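Local coordinates for core protein VP4 (PDB 2JHP) that caps viral messenger RNA inside the bluetongue virus core, with two pockets each for S-adenosyl-L-homocysteine and guanine, at residues K100-E103 against N104-R108. Residues are numbered along the deposited sequence; the frame is centred on the assembly and turned at random.
Sequences KAFE and NEIGR
Phe102 and Ile106 meet one helical turn apart because their torsions converge: Phe102 holds CG anti to its own backbone N (chi1 -178°), while Ile106 carries CG1 anti to its carbonyl carbon and then runs straight on to CD1 (chi2 -179°). That extended branch delivers the methyl to the far end of the ring, CD1 lying 3.7 Å from Phe102 CE2 with CZ close behind. The two side chains cross at a slant, and nearer the backbone CG1 of Ile106 rests 3.4 Å from Phe102 O. Beneath them runs regular alpha-helical i to i+4 bonding: Asn104 N to Lys100 O, Glu105 N to Ala101 O, Ile106 N to Phe102 O and Gly107 N to Glu103 O, all at 2.8 to 3.0 Å. On another side of the helix Arg108 brings NH1 to within 3.6 Å of Glu105 OE1, a long salt bridge in which the carboxylate oxygen lies at the guanidinium edge, in its plane; Asn104 O lies above one face of the guanidinium, toward its rim. The helix is thus amphipathic here, with Phe102 and Ile106 buried and Asn104 and Arg108 exposed. Near the start of helix 99-112, Asp98 OD1 accepts weak hydrogen bonds from the backbone N of Lys100 and of Ala101. The apolar pair packs on Tyr49 of strand 48-51, in the parallel sheet of the N-terminal region; the Tyr49 hydroxyl hydrogen-bonds Glu103 OE2, and Leu14 and Ile89 from adjoining loops also touch Phe102.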
ATOM      1  N   LYS A 100      -9.074 -29.799   6.069  1.00 11.27           N
ATOM      2  CA  LYS A 100      -8.315 -29.149   5.002  1.00 11.03           C
ATOM      3  C   LYS A 100      -9.035 -27.935   4.398  1.00 16.17           C
ATOM      4  O   LYS A 100      -8.469 -26.840   4.357  1.00 29.69           O
ATOM      5  CB  LYS A 100      -7.895 -30.155   3.921  1.00  3.14           C
ATOM      6  CG  LYS A 100      -6.582 -30.871   4.242  1.00  6.09           C
ATOM      7  CD  LYS A 100      -6.229 -31.924   3.204  1.00 28.41           C
ATOM      8  CE  LYS A 100      -4.947 -32.651   3.578  1.00112.02           C
ATOM      9  NZ  LYS A 100      -4.621 -33.724   2.597  1.00 -1.40           N
ATOM     10  N   ALA A 101     -10.280 -28.116   3.959  1.00 21.04           N
ATOM     11  CA  ALA A 101     -11.056 -27.011   3.383  1.00 18.86           C
ATOM     12  C   ALA A 101     -11.220 -25.847   4.368  1.00  3.06           C
ATOM     13  O   ALA A 101     -11.151 -24.681   3.978  1.00 11.99           O
ATOM     14  CB  ALA A 101     -12.404 -27.499   2.898  1.00 20.36           C
ATOM     15  N   PHE A 102     -11.426 -26.185   5.640  1.00 -9.88           N
ATOM     16  CA  PHE A 102     -11.475 -25.222   6.741  1.00  0.80           C
ATOM     17  C   PHE A 102     -10.211 -24.373   6.791  1.00 12.46           C
ATOM     18  O   PHE A 102     -10.277 -23.145   6.757  1.00 40.42           O
ATOM     19  CB  PHE A 102     -11.679 -25.966   8.070  1.00  2.81           C
ATOM     20  CG  PHE A 102     -11.802 -25.060   9.272  1.00 -4.00           C
ATOM     21  CD1 PHE A 102     -12.922 -24.245   9.434  1.00 86.57           C
ATOM     22  CD2 PHE A 102     -10.804 -25.039  10.254  1.00-12.75           C
ATOM     23  CE1 PHE A 102     -13.046 -23.409  10.543  1.00  2.69           C
ATOM     24  CE2 PHE A 102     -10.917 -24.202  11.370  1.00 17.29           C
ATOM     25  CZ  PHE A 102     -12.040 -23.383  11.513  1.00 -2.60           C
ATOM     26  N   GLU A 103      -9.061 -25.037   6.857  1.00  9.09           N
ATOM     27  CA  GLU A 103      -7.777 -24.347   6.934  1.00 -3.37           C
ATOM     28  C   GLU A 103      -7.497 -23.480   5.698  1.00  2.72           C
ATOM     29  O   GLU A 103      -7.033 -22.346   5.831  1.00 11.67           O
ATOM     30  CB  GLU A 103      -6.646 -25.349   7.180  1.00-12.76           C
ATOM     31  CG  GLU A 103      -6.777 -26.093   8.510  1.00 -7.55           C
ATOM     32  CD  GLU A 103      -5.496 -26.795   8.961  1.00 27.87           C
ATOM     33  OE1 GLU A 103      -4.873 -27.525   8.149  1.00 34.14           O
ATOM     34  OE2 GLU A 103      -5.126 -26.619  10.149  1.00  8.39           O
ATOM     35  N   ASN A 104      -7.781 -24.022   4.508  1.00 -2.94           N
ATOM     36  CA  ASN A 104      -7.677 -23.273   3.243  1.00-14.14           C
ATOM     37  C   ASN A 104      -8.596 -22.061   3.222  1.00  7.38           C
ATOM     38  O   ASN A 104      -8.257 -21.032   2.636  1.00  8.88           O
ATOM     39  CB  ASN A 104      -8.009 -24.167   2.048  1.00 -9.67           C
ATOM     40  CG  ASN A 104      -7.005 -25.298   1.840  1.00  8.38           C
ATOM     41  OD1 ASN A 104      -7.377 -26.463   1.840  1.00  8.23           O
ATOM     42  ND2 ASN A 104      -5.744 -24.953   1.631  1.00 13.41           N
ATOM     43  N   GLU A 105      -9.762 -22.191   3.853  1.00  9.76           N
ATOM     44  CA  GLU A 105     -10.658 -21.051   4.029  1.00 22.96           C
ATOM     45  C   GLU A 105      -9.989 -19.955   4.852  1.00 -2.10           C
ATOM     46  O   GLU A 105      -9.942 -18.798   4.418  1.00 19.86           O
ATOM     47  CB  GLU A 105     -11.981 -21.458   4.670  1.00 17.08           C
ATOM     48  CG  GLU A 105     -13.026 -20.360   4.606  1.00 38.72           C
ATOM     49  CD  GLU A 105     -13.367 -19.971   3.177  1.00 29.01           C
ATOM     50  OE1 GLU A 105     -13.749 -20.871   2.403  1.00 -0.40           O
ATOM     51  OE2 GLU A 105     -13.255 -18.773   2.827  1.00 10.29           O
ATOM     52  N   ILE A 106      -9.463 -20.324   6.021  1.00 15.73           N
ATOM     53  CA  ILE A 106      -8.685 -19.403   6.853  1.00 10.89           C
ATOM     54  C   ILE A 106      -7.558 -18.765   6.057  1.00 11.17           C
ATOM     55  O   ILE A 106      -7.426 -17.544   6.028  1.00 10.60           O
ATOM     56  CB  ILE A 106      -8.098 -20.075   8.112  1.00  9.86           C
ATOM     57  CG1 ILE A 106      -9.208 -20.729   8.949  1.00  6.76           C
ATOM     58  CG2 ILE A 106      -7.324 -19.055   8.939  1.00 32.21           C
ATOM     59  CD1 ILE A 106      -8.717 -21.407  10.224  1.00 -8.24           C
ATOM     60  N   GLY A 107      -6.774 -19.599   5.387  1.00 15.82           N
ATOM     61  CA  GLY A 107      -5.614 -19.137   4.633  1.00 -2.25           C
ATOM     62  C   GLY A 107      -5.916 -18.159   3.519  1.00 -5.09           C
ATOM     63  O   GLY A 107      -5.225 -17.146   3.383  1.00 18.78           O
ATOM     64  N   ARG A 108      -6.936 -18.461   2.715  1.00-10.12           N
ATOM     65  CA  ARG A 108      -7.353 -17.552   1.642  1.00-10.45           C
ATOM     66  C   ARG A 108      -7.803 -16.205   2.202  1.00 -3.86           C
ATOM     67  O   ARG A 108      -7.308 -15.147   1.772  1.00 11.60           O
ATOM     68  CB  ARG A 108      -8.464 -18.160   0.777  1.00 -6.76           C
ATOM     69  CG  ARG A 108      -8.038 -19.348  -0.054  1.00 12.46           C
ATOM     70  CD  ARG A 108      -9.158 -19.792  -0.964  1.00 29.57           C
ATOM     71  NE  ARG A 108      -9.146 -21.239  -1.159  1.00 30.42           N
ATOM     72  CZ  ARG A 108     -10.010 -22.085  -0.601  1.00 -3.14           C
ATOM     73  NH1 ARG A 108     -10.980 -21.636   0.191  1.00 75.34           N
ATOM     74  NH2 ARG A 108      -9.909 -23.390  -0.844  1.00 14.25           N
TER